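Local coordinates for protein tRNA(Ile2) 2-agmatinylcytidine synthetase TiaS (Archaeoglobus fulgidus, PDB 5XOB) that uses ATP to attach agmatine to the wobble cytidine of an isoleucine tRNA, forming 2-agmatinylcytidine and switching the codon read from AUG to AUA, at residues P303-Q306 and F307-V310; D176-S179 and F180-D184. All coordinates share one frame; numbering follows the deposited sequence.

Contact 1: P303-Q306 and F307-V310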
ATOM      1  N   PRO A 303      10.756   4.577  -9.110  1.00 84.41           N
ATOM      2  CA  PRO A 303      10.025   5.437  -8.166  1.00 83.66           C
ATOM      3  C   PRO A 303      10.197   5.110  -6.668  1.00 83.71           C
ATOM      4  O   PRO A 303       9.632   5.815  -5.828  1.00 84.23           O
ATOM      5  CB  PRO A 303       8.559   5.247  -8.584  1.00 84.32           C
ATOM      6  CG  PRO A 303       8.612   4.766  -9.994  1.00 83.89           C
ATOM      7  CD  PRO A 303       9.838   3.911 -10.055  1.00 83.90           C
ATOM      8  N   THR A 304      10.960   4.063  -6.346  1.00 81.16           N
ATOM      9  CA  THR A 304      11.268   3.701  -4.961  1.00 75.78           C
ATOM     10  C   THR A 304      12.558   4.378  -4.496  1.00 78.35           C
ATOM     11  O   THR A 304      12.940   4.268  -3.330  1.00 77.20           O
ATOM     12  CB  THR A 304      11.432   2.182  -4.805  1.00 73.92           C
ATOM     13  OG1 THR A 304      12.649   1.766  -5.433  1.00 74.05           O
ATOM     14  CG2 THR A 304      10.256   1.437  -5.434  1.00 72.83           C
ATOM     15  N   LYS A 305      13.241   5.042  -5.428  1.00 80.66           N
ATOM     16  CA  LYS A 305      14.327   5.966  -5.112  1.00 79.81           C
ATOM     17  C   LYS A 305      15.441   5.313  -4.295  1.00 79.15           C
ATOM     18  O   LYS A 305      16.058   4.357  -4.757  1.00 84.34           O
ATOM     19  CB  LYS A 305      13.776   7.214  -4.407  1.00 79.88           C
ATOM     20  CG  LYS A 305      12.715   7.972  -5.188  1.00 83.16           C
ATOM     21  CD  LYS A 305      13.118   8.290  -6.625  1.00 86.19           C
ATOM     22  CE  LYS A 305      12.215   9.372  -7.210  1.00 89.65           C
ATOM     23  NZ  LYS A 305      12.057   9.297  -8.689  1.00 93.64           N
ATOM     24  N   GLN A 306      15.673   5.807  -3.079  1.00 79.52           N
ATOM     25  CA  GLN A 306      16.806   5.386  -2.257  1.00 82.51           C
ATOM     26  C   GLN A 306      16.688   3.923  -1.848  1.00 80.11           C
ATOM     27  O   GLN A 306      17.685   3.288  -1.517  1.00 78.78           O
ATOM     28  CB  GLN A 306      16.916   6.246  -0.987  1.00 87.42           C
ATOM     29  CG  GLN A 306      17.122   7.741  -1.221  1.00 92.67           C
ATOM     30  CD  GLN A 306      15.830   8.512  -1.482  1.00 98.06           C
ATOM     31  OE1 GLN A 306      14.727   7.955  -1.433  1.00101.91           O
ATOM     32  NE2 GLN A 306      15.964   9.808  -1.759  1.00 98.47           N
ATOM     33  N   PHE A 307      15.465   3.398  -1.850  1.00 77.01           N
ATOM     34  CA  PHE A 307      15.228   1.991  -1.534  1.00 76.64           C
ATOM     35  C   PHE A 307      16.013   1.048  -2.453  1.00 76.94           C
ATOM     36  O   PHE A 307      16.321  -0.080  -2.066  1.00 75.46           O
ATOM     37  CB  PHE A 307      13.727   1.684  -1.608  1.00 78.09           C
ATOM     38  CG  PHE A 307      13.369   0.253  -1.294  1.00 75.96           C
ATOM     39  CD1 PHE A 307      13.413  -0.224   0.010  1.00 76.07           C
ATOM     40  CD2 PHE A 307      12.966  -0.613  -2.304  1.00 74.25           C
ATOM     41  CE1 PHE A 307      13.076  -1.539   0.299  1.00 75.87           C
ATOM     42  CE2 PHE A 307      12.621  -1.924  -2.021  1.00 72.99           C
ATOM     43  CZ  PHE A 307      12.676  -2.387  -0.719  1.00 74.12           C
ATOM     44  N   ARG A 308      16.334   1.510  -3.662  1.00 78.06           N
ATOM     45  CA  ARG A 308      17.155   0.734  -4.596  1.00 78.06           C
ATOM     46  C   ARG A 308      18.564   0.516  -4.070  1.00 81.56           C
ATOM     47  O   ARG A 308      19.191  -0.505  -4.358  1.00 80.17           O
ATOM     48  CB  ARG A 308      17.249   1.439  -5.937  1.00 78.24           C
ATOM     49  CG  ARG A 308      15.938   1.478  -6.695  1.00 80.58           C
ATOM     50  CD  ARG A 308      16.000   2.452  -7.853  1.00 81.51           C
ATOM     51  NE  ARG A 308      16.282   3.806  -7.389  1.00 85.53           N
ATOM     52  CZ  ARG A 308      16.370   4.873  -8.176  1.00 89.23           C
ATOM     53  NH1 ARG A 308      16.196   4.759  -9.489  1.00 91.33           N
ATOM     54  NH2 ARG A 308      16.633   6.063  -7.648  1.00 89.82           N
ATOM     55  N   ASN A 309      19.058   1.484  -3.307  1.00 83.76           N
ATOM     56  CA  ASN A 309      20.397   1.398  -2.731  1.00 87.66           C
ATOM     57  C   ASN A 309      20.594   0.136  -1.895  1.00 87.09           C
ATOM     58  O   ASN A 309      21.581  -0.578  -2.078  1.00 92.46           O
ATOM     59  CB  ASN A 309      20.702   2.636  -1.883  1.00 88.34           C
ATOM     60  CG  ASN A 309      20.555   3.932  -2.664  1.00 89.05           C
ATOM     61  OD1 ASN A 309      20.341   3.920  -3.878  1.00 87.85           O
ATOM     62  ND2 ASN A 309      20.662   5.056  -1.967  1.00 90.76           N
ATOM     63  N   VAL A 310      19.650  -0.147  -0.997  1.00 87.16           N
ATOM     64  CA  VAL A 310      19.763  -1.318  -0.117  1.00 88.47           C
ATOM     65  C   VAL A 310      19.591  -2.607  -0.921  1.00 85.65           C
ATOM     66  O   VAL A 310      20.211  -3.625  -0.609  1.00 84.36           O
ATOM     67  CB  VAL A 310      18.780  -1.302   1.100  1.00 93.70           C
ATOM     68  CG1 VAL A 310      18.569   0.108   1.646  1.00 93.52           C
ATOM     69  CG2 VAL A 310      17.438  -1.957   0.769  1.00 96.32           C
TER
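Arg308 and Lys305 meet through a side chain that folds back on the main chain: Arg308 NE donates to Lys305 O at 2.7 Å, and the same oxygen receives the amide of Arg308, N to O 3.1 Å. Both bonds are fairly straight, with N-H...O angles of 159°. NE lies only moderately tilted from the carbonyl plane, whereas the amide N comes from above it. The oxygen sits at the edge of the guanidinium, near its plane, a position reached because the arginine chain bends at chi3 (-60°). NH1 is satisfied elsewhere, by Gly283 O.

The turn itself is type II', running from Thr304 to Phe307 and closed by Phe307 N to Thr304 O, 3.1 Å. Asn309 N follows with a bond to Gln306 O at 2.9 Å, so the carbonyls of Thr304, Lys305 and Gln306 each accept an amide from three residues further on. The hydroxyl of Thr304 pairs with Phe301 O; it also sits at the edge of the Phe307 ring, OG1 to CD2 3.9 Å, and against the aliphatic part of Arg308, OG1 to CG 3.5 Å. Phe307, its CG anti to the backbone N, carries its ring away from the turn to Tyr394 of strand 392-395. Lys305 NZ forms a salt bridge with Glu302, and Gln306 OE1 accepts from Asn199 ND2.

This is the entry into helix 307-313, within the OB region assigned to nucleic acid binding. The NE bond, with NH1 on Gly283 O, sets the direction of the guanidinium. The chemistry implies an arginine with two nitrogens committed to backbone carbonyls, linking the turn to Gly283, between strands 278-280 and 284-291, while its side chain also touches Glu302.

Contact 2: D176-S179 and F180-D184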
ATOM      1  N   ASP A 176      -0.029  25.574   2.433  1.00 93.00           N
ATOM      2  CA  ASP A 176       1.300  25.832   2.972  1.00 95.92           C
ATOM      3  C   ASP A 176       2.007  24.493   3.176  1.00 92.21           C
ATOM      4  O   ASP A 176       1.626  23.711   4.044  1.00 85.73           O
ATOM      5  CB  ASP A 176       1.190  26.607   4.292  1.00 99.55           C
ATOM      6  CG  ASP A 176       2.541  27.007   4.867  1.00101.30           C
ATOM      7  OD1 ASP A 176       3.285  26.116   5.326  1.00103.33           O
ATOM      8  OD2 ASP A 176       2.847  28.217   4.890  1.00101.92           O
ATOM      9  N   GLU A 177       3.026  24.237   2.359  1.00 90.07           N
ATOM     10  CA  GLU A 177       3.863  23.043   2.488  1.00 92.90           C
ATOM     11  C   GLU A 177       4.403  22.819   3.893  1.00 95.26           C
ATOM     12  O   GLU A 177       4.256  21.736   4.460  1.00 94.90           O
ATOM     13  CB  GLU A 177       5.055  23.123   1.537  1.00 97.01           C
ATOM     14  CG  GLU A 177       4.906  22.274   0.291  1.00101.31           C
ATOM     15  CD  GLU A 177       6.089  22.398  -0.650  1.00107.30           C
ATOM     16  OE1 GLU A 177       7.195  22.769  -0.195  1.00114.21           O
ATOM     17  OE2 GLU A 177       5.914  22.120  -1.854  1.00110.40           O
ATOM     18  N   GLU A 178       5.052  23.845   4.436  1.00 96.16           N
ATOM     19  CA  GLU A 178       5.696  23.740   5.740  1.00 97.34           C
ATOM     20  C   GLU A 178       4.688  23.282   6.785  1.00 87.43           C
ATOM     21  O   GLU A 178       4.993  22.450   7.636  1.00 80.89           O
ATOM     22  CB  GLU A 178       6.327  25.087   6.138  1.00108.49           C
ATOM     23  CG  GLU A 178       7.316  25.015   7.296  1.00117.62           C
ATOM     24  CD  GLU A 178       8.453  24.027   7.061  1.00126.40           C
ATOM     25  OE1 GLU A 178       9.018  23.528   8.061  1.00134.75           O
ATOM     26  OE2 GLU A 178       8.783  23.740   5.885  1.00129.17           O
ATOM     27  N   SER A 179       3.480  23.827   6.688  1.00 84.79           N
ATOM     28  CA  SER A 179       2.341  23.411   7.500  1.00 84.56           C
ATOM     29  C   SER A 179       2.270  21.899   7.734  1.00 87.22           C
ATOM     30  O   SER A 179       2.003  21.450   8.850  1.00 88.91           O
ATOM     31  CB  SER A 179       1.053  23.852   6.818  1.00 81.62           C
ATOM     32  OG  SER A 179       0.001  23.877   7.742  1.00 80.64           O
ATOM     33  N   PHE A 180       2.503  21.126   6.675  1.00 84.71           N
ATOM     34  CA  PHE A 180       2.352  19.666   6.719  1.00 84.15           C
ATOM     35  C   PHE A 180       3.567  18.937   7.296  1.00 83.16           C
ATOM     36  O   PHE A 180       3.416  17.972   8.059  1.00 76.34           O
ATOM     37  CB  PHE A 180       2.042  19.135   5.320  1.00 85.27           C
ATOM     38  CG  PHE A 180       0.680  19.522   4.822  1.00 86.68           C
ATOM     39  CD1 PHE A 180      -0.399  18.653   4.963  1.00 86.60           C
ATOM     40  CD2 PHE A 180       0.472  20.757   4.228  1.00 86.11           C
ATOM     41  CE1 PHE A 180      -1.659  19.011   4.510  1.00 86.46           C
ATOM     42  CE2 PHE A 180      -0.783  21.120   3.771  1.00 87.75           C
ATOM     43  CZ  PHE A 180      -1.852  20.246   3.915  1.00 87.55           C
ATOM     44  N   PHE A 181       4.763  19.386   6.909  1.00 80.67           N
ATOM     45  CA  PHE A 181       6.008  18.903   7.512  1.00 77.18           C
ATOM     46  C   PHE A 181       6.011  19.194   9.011  1.00 75.70           C
ATOM     47  O   PHE A 181       6.372  18.334   9.814  1.00 74.37           O
ATOM     48  CB  PHE A 181       7.227  19.555   6.849  1.00 77.08           C
ATOM     49  CG  PHE A 181       7.598  18.943   5.524  1.00 78.63           C
ATOM     50  CD1 PHE A 181       8.244  17.713   5.466  1.00 79.89           C
ATOM     51  CD2 PHE A 181       7.313  19.595   4.333  1.00 81.34           C
ATOM     52  CE1 PHE A 181       8.597  17.141   4.246  1.00 79.19           C
ATOM     53  CE2 PHE A 181       7.659  19.025   3.109  1.00 81.57           C
ATOM     54  CZ  PHE A 181       8.302  17.797   3.066  1.00 78.53           C
ATOM     55  N   ASP A 182       5.596  20.403   9.381  1.00 74.00           N
ATOM     56  CA  ASP A 182       5.493  20.784  10.791  1.00 79.39           C
ATOM     57  C   ASP A 182       4.484  19.933  11.537  1.00 81.43           C
ATOM     58  O   ASP A 182       4.705  19.568  12.695  1.00 83.54           O
ATOM     59  CB  ASP A 182       5.080  22.251  10.931  1.00 84.77           C
ATOM     60  CG  ASP A 182       6.214  23.217  10.638  1.00 89.24           C
ATOM     61  OD1 ASP A 182       7.365  22.769  10.421  1.00 91.23           O
ATOM     62  OD2 ASP A 182       5.942  24.439  10.628  1.00 92.19           O
ATOM     63  N   MET A 183       3.367  19.643  10.877  1.00 82.96           N
ATOM     64  CA  MET A 183       2.322  18.803  11.456  1.00 82.74           C
ATOM     65  C   MET A 183       2.843  17.384  11.674  1.00 81.64           C
ATOM     66  O   MET A 183       2.495  16.728  12.664  1.00 77.99           O
ATOM     67  CB  MET A 183       1.082  18.797  10.553  1.00 84.03           C
ATOM     68  CG  MET A 183      -0.008  17.807  10.953  1.00 85.36           C
ATOM     69  SD  MET A 183       0.267  16.112  10.381  1.00 88.40           S
ATOM     70  CE  MET A 183       0.218  16.317   8.601  1.00 85.20           C
ATOM     71  N   ASP A 184       3.683  16.923  10.747  1.00 81.02           N
ATOM     72  CA  ASP A 184       4.267  15.587  10.821  1.00 81.93           C
ATOM     73  C   ASP A 184       5.254  15.464  11.986  1.00 79.96           C
ATOM     74  O   ASP A 184       5.255  14.460  12.705  1.00 73.19           O
ATOM     75  CB  ASP A 184       4.961  15.244   9.501  1.00 85.10           C
ATOM     76  CG  ASP A 184       5.424  13.798   9.443  1.00 88.42           C
ATOM     77  OD1 ASP A 184       4.557  12.893   9.382  1.00 88.87           O
ATOM     78  OD2 ASP A 184       6.656  13.574   9.448  1.00 86.64           O
TER
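Glu178 CG stands anti to the backbone N (chi1 -165°) and the chain then bends at chi2, while Asp182 CG lies beside its own N; these torsions bring the two carboxylates together one helical turn apart. Glu178 OE1 and Asp182 OD1 approach to 3.0 Å with the carboxylate planes 80° apart. Two acceptors of like charge at this distance are not a hydrogen bond, and such a pairing would probably raise the proton affinity of one of the acids. Both residues lie on the exposed face of the helix.

In the backbone beneath them Asp182 N points almost straight at Glu178 O, 2.8 Å away, and Met183 N reaches Ser179 O at 3.0 Å from above the carbonyl plane. The first turn is mixed: Glu177 O takes the amide of Phe180, three residues on, N to O 2.9 Å, and a weak bond from Phe181 N, four residues on. Asp176 is the N-cap, its OD1 accepting from Ser179 N at 2.7 Å on the anti side of the carboxylate. Glu177 O also lies in plane at the edge of the Phe180 ring, O to CD2 3.9 Å.

Other side chains turn to the protein interior. Phe180 packs on Ile205 and Val231, Met183 on Ala227 and Ser230 at the end of helix 221-230, and the Phe181 ring meets that of Trp197 at an incline. Asp184 OD2 also accepts from Trp197 NE1 and forms a salt bridge with Arg420, the C-terminal residue of the chain.

The whole is the amphipathic, Asp-capped first two turns of helix 177-187 in the FLD domain, with Glu177, Glu178 and Asp182 on the exposed side and Phe180, Phe181, Met183 and the paired Asp184 buried.

From the N terminus the chain first builds the TCKD domain, then reaches contact 2 in the FLD domain, where helix 177-187 begins, and only later contact 1, in the OB-fold domain, at the entry to helix 307-313 after strand 294-300. The two are in series: neither crosses nor encloses the other, and each joins adjoining residues, closing no long loop. The centres of contact 1 and contact 2 lie about 24 Å apart, and the nearest atoms of contact 1 and contact 2 about 12 Å. The 197-200 region lies near both: Trp197 and Asp200 adjoin contact 2, while Cys198 and Asn199 adjoin contact 1, so this segment connects the surroundings of the two helix starts.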